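PDB 4LGV: glucose-6-phosphate 1-dehydrogenase from Mycobacterium avium, which catalyses the oxidation of glucose 6-phosphate to 6-phosphoglucono-lactone, probably with reduction of NADP as in relatives, where this opens the pentose phosphate pathway. Local coordinates for residues A50-E55 with T88-D93; H62-V67 with D98-R103; R80-I85 with F92-F97; V191-G196 with R414-L419. All blocks are in the same frame, centred on the assembly; numbering follows the deposited sequence. Where two conformers were deposited one is given.

Interaction 1. Residues A50-E55 with T88-D93; sequences ALYRLE and TGETFD
In the Rossmann-type coenzyme domain, Tyr52 and Arg53 of helix 41-56 meet Glu90 to Asp93 in the loop between helices 74-87 and 94-103. Tyr52 has CG anti to the backbone N (chi1 174°), which sends the ring out to the loop. Its OH accepts a hydrogen bond from Asp93 N at 2.7 Å. A water adds a bridge, lying 2.8 Å from Tyr52 OH and donating to Thr91 O. Glu90 CG approaches the tyrosine ring obliquely, 3.8 Å from Tyr52 CE2. Phe92 runs nearly parallel to the tyrosine ring, planes 7° apart, but is slid so far that the two barely overlap. Beside this, Arg53 NH1 makes a fairly straight salt bridge to the syn side of Glu90 OE1 at 3.0 Å, with the oxygen in the guanidinium plane. Glu90 turns at chi2 (66°) to present its carboxylate, which is also paired with Arg49 and Arg56. Arg53 NE is paired with Glu417 of helix 413-424. Asp93, held through its backbone N, is the N-cap of helix 94-103. The contact ties a helix-connecting loop to the helix after the first strand of a Rossmann fold.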
loop_
_atom_site.group_PDB
_atom_site.type_symbol
_atom_site.label_atom_id
_atom_site.label_comp_id
_atom_site.label_asym_id
_atom_site.label_seq_id
_atom_site.Cartn_x
_atom_site.Cartn_y
_atom_site.Cartn_z
ATOM N N ALA A 50 -27.905 -13.761 38.554
ATOM C CA ALA A 50 -27.657 -12.533 37.788
ATOM C C ALA A 50 -28.487 -11.352 38.312
ATOM O O ALA A 50 -27.938 -10.275 38.505
ATOM C CB ALA A 50 -27.956 -12.771 36.343
ATOM N N LEU A 51 -29.772 -11.591 38.634
ATOM C CA LEU A 51 -30.574 -10.565 39.217
ATOM C C LEU A 51 -30.051 -10.128 40.600
ATOM O O LEU A 51 -29.988 -8.925 40.936
ATOM C CB LEU A 51 -32.024 -11.042 39.347
ATOM C CG LEU A 51 -32.748 -11.278 38.026
ATOM C CD1 LEU A 51 -34.095 -11.933 38.275
ATOM C CD2 LEU A 51 -32.926 -9.986 37.300
ATOM N N TYR A 52 -29.664 -11.114 41.396
ATOM C CA TYR A 52 -29.066 -10.858 42.712
ATOM C C TYR A 52 -27.844 -9.968 42.572
ATOM O O TYR A 52 -27.666 -8.988 43.353
ATOM C CB TYR A 52 -28.714 -12.191 43.415
ATOM C CG TYR A 52 -27.965 -12.024 44.692
ATOM C CD1 TYR A 52 -28.642 -11.806 45.893
ATOM C CD2 TYR A 52 -26.565 -12.057 44.724
ATOM C CE1 TYR A 52 -27.944 -11.557 47.065
ATOM C CE2 TYR A 52 -25.860 -11.844 45.909
ATOM C CZ TYR A 52 -26.552 -11.611 47.056
ATOM O OH TYR A 52 -25.854 -11.411 48.214
ATOM N N ARG A 53 -26.978 -10.281 41.607
ATOM C CA ARG A 53 -25.720 -9.498 41.440
ATOM C C ARG A 53 -26.002 -8.082 40.962
ATOM O O ARG A 53 -25.366 -7.123 41.386
ATOM C CB ARG A 53 -24.755 -10.201 40.479
ATOM C CG ARG A 53 -24.180 -11.502 41.035
ATOM C CD ARG A 53 -23.523 -12.352 39.951
ATOM N NE ARG A 53 -22.410 -11.703 39.256
ATOM C CZ ARG A 53 -21.131 -11.782 39.620
ATOM N NH1 ARG A 53 -20.747 -12.504 40.642
ATOM N NH2 ARG A 53 -20.221 -11.145 38.907
ATOM N N LEU A 54 -27.008 -7.934 40.116
ATOM C CA LEU A 54 -27.379 -6.603 39.647
ATOM C C LEU A 54 -27.931 -5.813 40.828
ATOM O O LEU A 54 -27.626 -4.628 40.980
ATOM C CB LEU A 54 -28.369 -6.681 38.502
ATOM C CG LEU A 54 -27.846 -7.199 37.148
ATOM C CD1 LEU A 54 -29.008 -7.598 36.238
ATOM C CD2 LEU A 54 -27.007 -6.165 36.450
ATOM N N GLU A 55 -28.703 -6.477 41.693
ATOM C CA GLU A 55 -29.201 -5.839 42.914
ATOM C C GLU A 55 -28.083 -5.416 43.832
ATOM O O GLU A 55 -28.084 -4.303 44.344
ATOM C CB GLU A 55 -30.124 -6.782 43.673
ATOM C CG GLU A 55 -30.789 -6.164 44.886
ATOM C CD GLU A 55 -31.796 -5.139 44.479
ATOM O OE1 GLU A 55 -32.848 -5.519 43.932
ATOM O OE2 GLU A 55 -31.531 -3.950 44.672
ATOM N N THR A 88 -25.108 -21.655 43.594
ATOM C CA THR A 88 -24.052 -21.246 42.651
ATOM C C THR A 88 -22.705 -20.930 43.307
ATOM O O THR A 88 -21.695 -20.839 42.613
ATOM C CB THR A 88 -24.422 -19.981 41.867
ATOM O OG1 THR A 88 -24.427 -18.844 42.768
ATOM C CG2 THR A 88 -25.782 -20.162 41.168
ATOM N N GLY A 89 -22.681 -20.755 44.627
ATOM C CA GLY A 89 -21.434 -20.366 45.335
ATOM C C GLY A 89 -21.287 -18.846 45.502
ATOM O O GLY A 89 -20.363 -18.378 46.128
ATOM N N GLU A 90 -22.224 -18.083 44.947
ATOM C CA GLU A 90 -22.282 -16.633 45.160
ATOM C C GLU A 90 -22.338 -16.274 46.661
ATOM O O GLU A 90 -23.070 -16.911 47.443
ATOM C CB GLU A 90 -23.543 -16.087 44.439
ATOM C CG GLU A 90 -23.675 -14.576 44.410
ATOM C CD GLU A 90 -22.577 -13.944 43.590
ATOM O OE1 GLU A 90 -22.353 -14.366 42.441
ATOM O OE2 GLU A 90 -21.942 -13.040 44.124
ATOM N N THR A 91 -21.546 -15.285 47.070
ATOM C CA THR A 91 -21.616 -14.750 48.432
ATOM C C THR A 91 -23.036 -14.198 48.671
ATOM O O THR A 91 -23.508 -13.338 47.932
ATOM C CB THR A 91 -20.599 -13.622 48.635
ATOM O OG1 THR A 91 -19.260 -14.140 48.511
ATOM C CG2 THR A 91 -20.738 -12.996 50.043
ATOM N N PHE A 92 -23.700 -14.704 49.699
ATOM C CA PHE A 92 -25.112 -14.391 49.975
ATOM C C PHE A 92 -25.240 -13.350 51.092
ATOM O O PHE A 92 -24.730 -13.539 52.212
ATOM C CB PHE A 92 -25.892 -15.656 50.368
ATOM C CG PHE A 92 -27.382 -15.447 50.399
ATOM C CD1 PHE A 92 -28.125 -15.593 49.255
ATOM C CD2 PHE A 92 -28.025 -15.073 51.556
ATOM C CE1 PHE A 92 -29.480 -15.396 49.264
ATOM C CE2 PHE A 92 -29.396 -14.874 51.595
ATOM C CZ PHE A 92 -30.124 -15.028 50.443
ATOM N N ASP A 93 -25.871 -12.238 50.760
ATOM C CA ASP A 93 -26.153 -11.146 51.705
ATOM C C ASP A 93 -27.673 -10.986 51.744
ATOM O O ASP A 93 -28.307 -10.708 50.738
ATOM C CB ASP A 93 -25.437 -9.892 51.214
ATOM C CG ASP A 93 -25.763 -8.650 51.994
ATOM O OD1 ASP A 93 -26.804 -8.583 52.689
ATOM O OD2 ASP A 93 -24.909 -7.716 51.976
HETATM O O HOH W 1 -23.142 -10.780 47.947
#

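Interaction 2. Residues H62-V67 with D98-R103; sequences HPIIGV and DRLAGR
Arg103 and His62 meet where the last part of helix 94-103 passes the start of strand 64-68. Arg103 CB lies 4.0 Å from His62 O, and CG is about as far from it. Arg103 CD comes nearest, 3.6 Å from the same oxygen. Extended from CG to NE, the chain passes alongside the His62 carbonyl. NE then pairs with Glu55 of helix 41-56. At the tip, Arg103 NH1 is 4.0 Å from His62 N, in simple proximity.

The backbone makes the polar link. Ile64 N donates to Arg103 O at 2.9 Å with an almost linear N-H...O angle of 173°, though the donor sits above the carbonyl plane. This ties the start of strand 64-68 to the point where the chain enters its parallel neighbour, strand 104-108. The two strands are the beta elements of a beta-alpha-beta crossover in the Rossmann-type domain. Pro63 CA also approaches Arg103 O, at 3.5 Å. Deeper in, Ile64 CD1 touches Leu100 CD1 at 4.0 Å, methyl to methyl.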
loop_
_atom_site.group_PDB
_atom_site.type_symbol
_atom_site.label_atom_id
_atom_site.label_comp_id
_atom_site.label_asym_id
_atom_site.label_seq_id
_atom_site.Cartn_x
_atom_site.Cartn_y
_atom_site.Cartn_z
ATOM N N HIS A 62 -36.497 -1.375 39.064
ATOM C CA HIS A 62 -37.841 -1.572 38.573
ATOM C C HIS A 62 -38.409 -2.935 39.012
ATOM O O HIS A 62 -37.667 -3.865 39.292
ATOM C CB HIS A 62 -37.853 -1.445 37.031
ATOM C CG HIS A 62 -37.484 -0.080 36.539
ATOM N ND1 HIS A 62 -36.248 0.209 35.992
ATOM C CD2 HIS A 62 -38.148 1.100 36.611
ATOM C CE1 HIS A 62 -36.187 1.502 35.702
ATOM N NE2 HIS A 62 -37.325 2.063 36.080
ATOM N N PRO A 63 -39.733 -3.058 39.059
ATOM C CA PRO A 63 -40.340 -4.321 39.404
ATOM C C PRO A 63 -40.071 -5.474 38.402
ATOM O O PRO A 63 -39.773 -5.251 37.207
ATOM C CB PRO A 63 -41.832 -3.982 39.461
ATOM C CG PRO A 63 -41.906 -2.468 39.550
ATOM C CD PRO A 63 -40.738 -2.019 38.752
ATOM N N ILE A 64 -40.143 -6.683 38.933
ATOM C CA ILE A 64 -39.913 -7.889 38.191
ATOM C C ILE A 64 -41.073 -8.805 38.415
ATOM O O ILE A 64 -41.389 -9.139 39.547
ATOM C CB ILE A 64 -38.652 -8.615 38.651
ATOM C CG1 ILE A 64 -37.454 -7.672 38.575
ATOM C CG2 ILE A 64 -38.418 -9.828 37.746
ATOM C CD1 ILE A 64 -36.204 -8.257 39.175
ATOM N N ILE A 65 -41.711 -9.219 37.326
ATOM C CA ILE A 65 -42.835 -10.167 37.388
ATOM C C ILE A 65 -42.358 -11.498 36.840
ATOM O O ILE A 65 -42.003 -11.584 35.674
ATOM C CB ILE A 65 -44.012 -9.655 36.550
ATOM C CG1 ILE A 65 -44.482 -8.317 37.072
ATOM C CG2 ILE A 65 -45.141 -10.659 36.556
ATOM C CD1 ILE A 65 -45.554 -7.692 36.232
ATOM N N GLY A 66 -42.330 -12.522 37.684
ATOM C CA GLY A 66 -42.060 -13.885 37.264
ATOM C C GLY A 66 -43.322 -14.580 36.801
ATOM O O GLY A 66 -44.374 -14.468 37.457
ATOM N N VAL A 67 -43.214 -15.326 35.686
ATOM C CA VAL A 67 -44.324 -16.107 35.147
ATOM C C VAL A 67 -43.926 -17.558 34.876
ATOM O O VAL A 67 -42.865 -17.818 34.342
ATOM C CB VAL A 67 -44.837 -15.509 33.831
ATOM C CG1 VAL A 67 -46.024 -16.289 33.322
ATOM C CG2 VAL A 67 -45.226 -14.038 33.988
ATOM N N ASP A 98 -33.249 -9.397 50.222
ATOM C CA ASP A 98 -34.534 -8.790 50.598
ATOM C C ASP A 98 -34.933 -7.657 49.651
ATOM O O ASP A 98 -36.113 -7.507 49.353
ATOM C CB ASP A 98 -34.594 -8.320 52.076
ATOM C CG ASP A 98 -34.803 -9.465 53.072
ATOM O OD1 ASP A 98 -35.083 -10.607 52.651
ATOM O OD2 ASP A 98 -34.679 -9.211 54.314
ATOM N N ARG A 99 -33.964 -6.882 49.170
ATOM C CA ARG A 99 -34.272 -5.832 48.157
ATOM C C ARG A 99 -34.776 -6.472 46.882
ATOM O O ARG A 99 -35.720 -6.008 46.303
ATOM C CB ARG A 99 -33.075 -4.977 47.817
ATOM C CG ARG A 99 -32.762 -3.899 48.860
ATOM C CD ARG A 99 -32.007 -2.741 48.219
ATOM N NE ARG A 99 -30.830 -3.182 47.462
ATOM C CZ ARG A 99 -29.617 -3.380 47.967
ATOM N NH1 ARG A 99 -29.381 -3.226 49.256
ATOM N NH2 ARG A 99 -28.612 -3.721 47.151
ATOM N N LEU A 100 -34.166 -7.572 46.485
ATOM C CA LEU A 100 -34.594 -8.247 45.273
ATOM C C LEU A 100 -36.017 -8.785 45.471
ATOM O O LEU A 100 -36.857 -8.621 44.606
ATOM C CB LEU A 100 -33.629 -9.381 44.916
ATOM C CG LEU A 100 -34.017 -10.306 43.750
ATOM C CD1 LEU A 100 -34.266 -9.501 42.485
ATOM C CD2 LEU A 100 -32.905 -11.329 43.526
ATOM N N ALA A 101 -36.267 -9.455 46.585
ATOM C CA ALA A 101 -37.598 -10.004 46.874
ATOM C C ALA A 101 -38.654 -8.927 46.853
ATOM O O ALA A 101 -39.741 -9.126 46.327
ATOM C CB ALA A 101 -37.589 -10.690 48.212
ATOM N N GLY A 102 -38.308 -7.758 47.373
ATOM C CA GLY A 102 -39.202 -6.596 47.339
ATOM C C GLY A 102 -39.660 -6.142 45.971
ATOM O O GLY A 102 -40.725 -5.526 45.863
ATOM N N ARG A 103 -38.867 -6.439 44.930
ATOM C CA ARG A 103 -39.208 -6.086 43.548
ATOM C C ARG A 103 -40.010 -7.178 42.829
ATOM O O ARG A 103 -40.584 -6.934 41.766
ATOM C CB ARG A 103 -37.942 -5.911 42.728
ATOM C CG ARG A 103 -37.047 -4.841 43.234
ATOM C CD ARG A 103 -35.821 -4.659 42.322
ATOM N NE ARG A 103 -34.810 -3.947 43.071
ATOM C CZ ARG A 103 -34.862 -2.655 43.401
ATOM N NH1 ARG A 103 -35.867 -1.865 42.999
ATOM N NH2 ARG A 103 -33.858 -2.133 44.131
#

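Interaction 3. Residues R80-I85 with F92-F97; sequences RAREAI and FDDAVF
Phe97 and Ile85 form the tight side of this helix-to-helix contact, and Arg82 with Asp94 forms the solvent side. Ile85 CD1 reaches the edge of the Phe97 ring, 3.9 Å from Phe97 CD1. The other branch of the isoleucine, CG2, meets the edge of Phe92. Ala81 CB closes on Phe97 CE1 at 4.1 Å. Tyr52 and Phe48 of helix 41-56 cover this apolar side further.

Arg82 runs between the two phenylalanines on its way outward. With CG anti to the backbone N (chi1 -171°), its aliphatic part crosses Phe92 at about a right angle, Arg82 CG lying 3.7 Å from Phe92 CZ. The chain then bends at chi3. Phe97 CE2 lies over one face of the guanidinium, 3.5 Å from Arg82 NH2, with the ring and guanidinium planes 46° apart.

Beyond the rings the contact becomes polar and wet. Arg82 NH1 bonds Asp94 OD1 at 3.0 Å in a bent salt bridge that comes from above the carboxylate plane. A water accepts from Arg82 NH2 and donates to OD1. Asp94 thus receives both a direct and a water-borne bond on one oxygen. With one guanidinium face partly covered by Phe97, the ion pair is water-linked, and solvent probably weakens it.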
loop_
_atom_site.group_PDB
_atom_site.type_symbol
_atom_site.label_atom_id
_atom_site.label_comp_id
_atom_site.label_asym_id
_atom_site.label_seq_id
_atom_site.Cartn_x
_atom_site.Cartn_y
_atom_site.Cartn_z
ATOM N N ARG A 80 -37.164 -20.708 46.293
ATOM C CA ARG A 80 -36.476 -21.226 45.121
ATOM C C ARG A 80 -35.329 -20.311 44.687
ATOM O O ARG A 80 -34.236 -20.794 44.350
ATOM C CB ARG A 80 -37.436 -21.378 43.953
ATOM C CG ARG A 80 -38.180 -22.693 43.973
ATOM C CD ARG A 80 -39.089 -22.680 42.775
ATOM N NE ARG A 80 -39.889 -23.871 42.603
ATOM C CZ ARG A 80 -39.642 -24.853 41.732
ATOM N NH1 ARG A 80 -38.586 -24.840 40.923
ATOM N NH2 ARG A 80 -40.472 -25.867 41.676
ATOM N N ALA A 81 -35.607 -19.017 44.688
ATOM C CA ALA A 81 -34.596 -18.040 44.308
ATOM C C ALA A 81 -33.403 -18.008 45.253
ATOM O O ALA A 81 -32.247 -17.971 44.835
ATOM C CB ALA A 81 -35.235 -16.678 44.249
ATOM N N ARG A 82 -33.704 -18.115 46.537
ATOM C CA ARG A 82 -32.706 -18.125 47.575
ATOM C C ARG A 82 -31.776 -19.335 47.429
ATOM O O ARG A 82 -30.541 -19.194 47.359
ATOM C CB ARG A 82 -33.398 -18.119 48.925
ATOM C CG ARG A 82 -32.466 -17.924 50.091
ATOM C CD ARG A 82 -33.178 -18.086 51.458
ATOM N NE ARG A 82 -34.297 -17.151 51.614
ATOM C CZ ARG A 82 -34.234 -15.988 52.267
ATOM N NH1 ARG A 82 -33.106 -15.570 52.877
ATOM N NH2 ARG A 82 -35.323 -15.232 52.358
ATOM N N GLU A 83 -32.361 -20.513 47.340
ATOM C CA GLU A 83 -31.564 -21.710 47.151
ATOM C C GLU A 83 -30.738 -21.671 45.868
ATOM O O GLU A 83 -29.588 -22.086 45.869
ATOM C CB GLU A 83 -32.433 -22.960 47.129
ATOM C CG GLU A 83 -33.080 -23.234 48.479
ATOM C CD GLU A 83 -32.018 -23.575 49.526
ATOM O OE1 GLU A 83 -31.219 -24.484 49.249
ATOM O OE2 GLU A 83 -31.922 -22.867 50.566
ATOM N N ALA A 84 -31.329 -21.182 44.797
ATOM C CA ALA A 84 -30.647 -21.182 43.536
ATOM C C ALA A 84 -29.403 -20.312 43.627
ATOM O O ALA A 84 -28.345 -20.667 43.120
ATOM C CB ALA A 84 -31.566 -20.682 42.442
ATOM N N ILE A 85 -29.541 -19.174 44.284
ATOM C CA ILE A 85 -28.422 -18.251 44.420
ATOM C C ILE A 85 -27.306 -18.855 45.265
ATOM O O ILE A 85 -26.140 -18.818 44.883
ATOM C CB ILE A 85 -28.864 -16.903 45.012
ATOM C CG1 ILE A 85 -29.863 -16.249 44.081
ATOM C CG2 ILE A 85 -27.659 -16.012 45.195
ATOM C CD1 ILE A 85 -30.651 -15.113 44.652
ATOM N N PHE A 92 -23.700 -14.704 49.699
ATOM C CA PHE A 92 -25.112 -14.391 49.975
ATOM C C PHE A 92 -25.240 -13.350 51.092
ATOM O O PHE A 92 -24.730 -13.539 52.212
ATOM C CB PHE A 92 -25.892 -15.656 50.368
ATOM C CG PHE A 92 -27.382 -15.447 50.399
ATOM C CD1 PHE A 92 -28.125 -15.593 49.255
ATOM C CD2 PHE A 92 -28.025 -15.073 51.556
ATOM C CE1 PHE A 92 -29.480 -15.396 49.264
ATOM C CE2 PHE A 92 -29.396 -14.874 51.595
ATOM C CZ PHE A 92 -30.124 -15.028 50.443
ATOM N N ASP A 93 -25.871 -12.238 50.760
ATOM C CA ASP A 93 -26.153 -11.146 51.705
ATOM C C ASP A 93 -27.673 -10.986 51.744
ATOM O O ASP A 93 -28.307 -10.708 50.738
ATOM C CB ASP A 93 -25.437 -9.892 51.214
ATOM C CG ASP A 93 -25.763 -8.650 51.994
ATOM O OD1 ASP A 93 -26.804 -8.583 52.689
ATOM O OD2 ASP A 93 -24.909 -7.716 51.976
ATOM N N ASP A 94 -28.232 -11.228 52.912
ATOM C CA ASP A 94 -29.647 -11.284 53.129
ATOM C C ASP A 94 -30.338 -9.947 52.902
ATOM O O ASP A 94 -31.491 -9.936 52.446
ATOM C CB ASP A 94 -29.938 -11.862 54.509
ATOM C CG ASP A 94 -31.392 -12.424 54.653
ATOM O OD1 ASP A 94 -32.039 -12.908 53.675
ATOM O OD2 ASP A 94 -31.891 -12.386 55.793
ATOM N N ALA A 95 -29.681 -8.833 53.213
ATOM C CA ALA A 95 -30.232 -7.509 52.911
ATOM C C ALA A 95 -30.380 -7.288 51.416
ATOM O O ALA A 95 -31.376 -6.705 50.972
ATOM C CB ALA A 95 -29.369 -6.382 53.512
ATOM N N VAL A 96 -29.394 -7.738 50.638
ATOM C CA VAL A 96 -29.435 -7.640 49.185
ATOM C C VAL A 96 -30.565 -8.474 48.679
ATOM O O VAL A 96 -31.310 -8.042 47.787
ATOM C CB VAL A 96 -28.103 -8.086 48.545
ATOM C CG1 VAL A 96 -28.191 -8.127 47.027
ATOM C CG2 VAL A 96 -26.947 -7.148 48.960
ATOM N N PHE A 97 -30.692 -9.693 49.202
ATOM C CA PHE A 97 -31.736 -10.598 48.745
ATOM C C PHE A 97 -33.110 -10.010 49.051
ATOM O O PHE A 97 -34.005 -10.057 48.213
ATOM C CB PHE A 97 -31.619 -11.995 49.357
ATOM C CG PHE A 97 -32.696 -12.923 48.919
ATOM C CD1 PHE A 97 -32.553 -13.601 47.751
ATOM C CD2 PHE A 97 -33.908 -13.030 49.625
ATOM C CE1 PHE A 97 -33.550 -14.422 47.268
ATOM C CE2 PHE A 97 -34.942 -13.850 49.143
ATOM C CZ PHE A 97 -34.737 -14.558 47.958
HETATM O O HOH W 2 -34.493 -13.068 53.444
#

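Interaction 4. Residues V191-G196 with R414-L419; sequences VDHFLG and RPYERL
Gly196 and Pro415 bring their backbones unusually close, with CA atoms 4.3 Å apart. Having no side chain, Gly196 lets its loop lie directly on helix 413-424, where Pro415 CB is 3.7 Å from Gly196 C. Leu419 fills the next position: its CG is 3.8 Å from Gly196 CA, and its CD1 reaches in to 3.4 Å from Asp192 O. Asp192 OD1 accepts from Phe194 N, an Asx turn; the carboxylate also bonds Asn254 and is salt-bridged to Lys163.

His193 is modelled in two conformers, so its contacts are provisional. In one, Tyr416 meets the imidazole face edge-to-face, planes 89° apart, with Tyr416 CE1 3.3 Å from His193 NE2; in that copy NE2 bonds Glu162. Tyr416 OH bonds Tyr133 and Thr47. The extended Arg418 side chain brings NH1 to Gly196 O at 2.8 Å. The oxygen lies in the guanidinium plane, the donor well above the carbonyl plane. NH1 also bonds Gln198 O.

Asp-His-Phe-Leu-Gly corresponds, with Phe in place of the usual Tyr, to the family's substrate-binding signature; a role for His193 is inferred from relatives. The chemistry implies a buried, mainly apolar seat for that loop, with an arginine fastening its carbonyls.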
loop_
_atom_site.group_PDB
_atom_site.type_symbol
_atom_site.label_atom_id
_atom_site.label_comp_id
_atom_site.label_asym_id
_atom_site.label_seq_id
_atom_site.Cartn_x
_atom_site.Cartn_y
_atom_site.Cartn_z
ATOM N N VAL A 191 -30.982 -13.827 22.609
ATOM C CA VAL A 191 -30.000 -13.964 23.666
ATOM C C VAL A 191 -29.143 -15.219 23.468
ATOM O O VAL A 191 -29.658 -16.369 23.437
ATOM C CB VAL A 191 -30.697 -14.075 25.024
ATOM C CG1 VAL A 191 -29.687 -14.149 26.150
ATOM C CG2 VAL A 191 -31.651 -12.887 25.277
ATOM N N ASP A 192 -27.845 -15.004 23.308
ATOM C CA ASP A 192 -26.887 -16.102 23.186
ATOM C C ASP A 192 -25.771 -15.795 24.152
ATOM O O ASP A 192 -25.023 -14.846 23.950
ATOM C CB ASP A 192 -26.365 -16.201 21.750
ATOM C CG ASP A 192 -25.394 -17.378 21.534
ATOM O OD1 ASP A 192 -24.755 -17.846 22.493
ATOM O OD2 ASP A 192 -25.299 -17.859 20.381
ATOM N N HIS A 193 -25.678 -16.592 25.220
ATOM C CA HIS A 193 -24.741 -16.304 26.303
ATOM C C HIS A 193 -23.322 -16.161 25.822
ATOM O O HIS A 193 -22.599 -15.341 26.344
ATOM C CB HIS A 193 -24.833 -17.369 27.382
ATOM C CG HIS A 193 -26.218 -17.543 27.876
ATOM N ND1 HIS A 193 -26.618 -18.654 28.573
ATOM C CD2 HIS A 193 -27.319 -16.767 27.712
ATOM C CE1 HIS A 193 -27.909 -18.552 28.820
ATOM N NE2 HIS A 193 -28.355 -17.416 28.316
ATOM N N PHE A 194 -22.936 -16.932 24.791
ATOM C CA PHE A 194 -21.581 -16.790 24.232
ATOM C C PHE A 194 -21.259 -15.360 23.767
ATOM O O PHE A 194 -20.171 -14.867 24.004
ATOM C CB PHE A 194 -21.325 -17.754 23.105
ATOM C CG PHE A 194 -21.162 -19.178 23.556
ATOM C CD1 PHE A 194 -20.122 -19.550 24.384
ATOM C CD2 PHE A 194 -22.022 -20.141 23.139
ATOM C CE1 PHE A 194 -19.971 -20.860 24.797
ATOM C CE2 PHE A 194 -21.889 -21.443 23.561
ATOM C CZ PHE A 194 -20.862 -21.824 24.383
ATOM N N LEU A 195 -22.213 -14.694 23.147
ATOM C CA LEU A 195 -22.024 -13.312 22.674
ATOM C C LEU A 195 -21.729 -12.317 23.761
ATOM O O LEU A 195 -21.021 -11.365 23.540
ATOM C CB LEU A 195 -23.231 -12.808 21.864
ATOM C CG LEU A 195 -22.996 -13.027 20.381
ATOM C CD1 LEU A 195 -22.947 -14.516 20.078
ATOM C CD2 LEU A 195 -24.105 -12.352 19.597
ATOM N N GLY A 196 -22.227 -12.595 24.967
ATOM C CA GLY A 196 -21.920 -11.805 26.150
ATOM C C GLY A 196 -20.472 -11.774 26.502
ATOM O O GLY A 196 -20.068 -10.928 27.285
ATOM N N ARG A 414 -20.827 -13.661 34.344
ATOM C CA ARG A 414 -20.532 -12.289 33.920
ATOM C C ARG A 414 -21.115 -11.969 32.563
ATOM O O ARG A 414 -21.814 -10.975 32.410
ATOM C CB ARG A 414 -19.030 -12.076 33.927
ATOM C CG ARG A 414 -18.417 -11.994 35.324
ATOM C CD ARG A 414 -16.902 -11.794 35.220
ATOM N NE ARG A 414 -16.250 -11.907 36.516
ATOM C CZ ARG A 414 -14.992 -11.550 36.791
ATOM N NH1 ARG A 414 -14.179 -11.010 35.864
ATOM N NH2 ARG A 414 -14.552 -11.710 38.026
ATOM N N PRO A 415 -20.910 -12.851 31.611
ATOM C CA PRO A 415 -21.583 -12.651 30.347
ATOM C C PRO A 415 -23.068 -12.620 30.440
ATOM O O PRO A 415 -23.725 -11.812 29.772
ATOM C CB PRO A 415 -21.153 -13.855 29.499
ATOM C CG PRO A 415 -20.210 -14.668 30.348
ATOM C CD PRO A 415 -19.822 -13.839 31.512
ATOM N N TYR A 416 -23.606 -13.504 31.241
ATOM C CA TYR A 416 -25.033 -13.593 31.352
ATOM C C TYR A 416 -25.653 -12.324 31.946
ATOM O O TYR A 416 -26.580 -11.753 31.371
ATOM C CB TYR A 416 -25.381 -14.818 32.168
ATOM C CG TYR A 416 -26.834 -15.036 32.198
ATOM C CD1 TYR A 416 -27.490 -15.662 31.146
ATOM C CD2 TYR A 416 -27.573 -14.550 33.242
ATOM C CE1 TYR A 416 -28.858 -15.814 31.140
ATOM C CE2 TYR A 416 -28.954 -14.707 33.270
ATOM C CZ TYR A 416 -29.599 -15.344 32.212
ATOM O OH TYR A 416 -30.955 -15.530 32.272
ATOM N N GLU A 417 -25.114 -11.823 33.037
ATOM C CA GLU A 417 -25.604 -10.549 33.603
ATOM C C GLU A 417 -25.398 -9.349 32.670
ATOM O O GLU A 417 -26.223 -8.430 32.615
ATOM C CB GLU A 417 -24.965 -10.275 34.976
ATOM C CG GLU A 417 -23.469 -10.041 34.960
ATOM C CD GLU A 417 -22.827 -10.042 36.350
ATOM O OE1 GLU A 417 -23.575 -10.155 37.293
ATOM O OE2 GLU A 417 -21.584 -9.932 36.497
ATOM N N ARG A 418 -24.276 -9.323 31.956
ATOM C CA ARG A 418 -24.034 -8.264 30.983
ATOM C C ARG A 418 -25.139 -8.235 29.911
ATOM O O ARG A 418 -25.623 -7.184 29.534
ATOM C CB ARG A 418 -22.677 -8.515 30.335
ATOM C CG ARG A 418 -22.239 -7.490 29.328
ATOM C CD ARG A 418 -20.934 -7.914 28.702
ATOM N NE ARG A 418 -20.486 -6.911 27.761
ATOM C CZ ARG A 418 -19.737 -7.127 26.680
ATOM N NH1 ARG A 418 -19.359 -8.364 26.326
ATOM N NH2 ARG A 418 -19.356 -6.103 25.956
ATOM N N LEU A 419 -25.532 -9.398 29.402
ATOM C CA LEU A 419 -26.586 -9.467 28.381
ATOM C C LEU A 419 -27.932 -9.026 28.907
ATOM O O LEU A 419 -28.669 -8.321 28.213
ATOM C CB LEU A 419 -26.737 -10.890 27.838
ATOM C CG LEU A 419 -25.643 -11.309 26.896
ATOM C CD1 LEU A 419 -25.727 -12.790 26.614
ATOM C CD2 LEU A 419 -25.699 -10.552 25.592
#

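Interactions 1, 2 and 3 form one cluster at the outer part of the coenzyme domain. Interactions 1 and 3 have centres about 7 Å apart and share Phe92 and Asp93, with Tyr52 CB 3.7 Å from Ile85 CD1. Interaction 2 joins through Glu55, whose OE1 and OE2 pair with Arg103 and Arg99; interactions 2 and 3 both use helix 94-103. Interaction 4 lies near the chain centre, where a loop probably belonging to the substrate site packs on helix 413-424. Its link outward is to interaction 1, by the salt bridge from Arg53 NE to Glu417 OE1 at 2.8 Å. Interactions 2 and 3 stay about 11 Å from it at their nearest atoms.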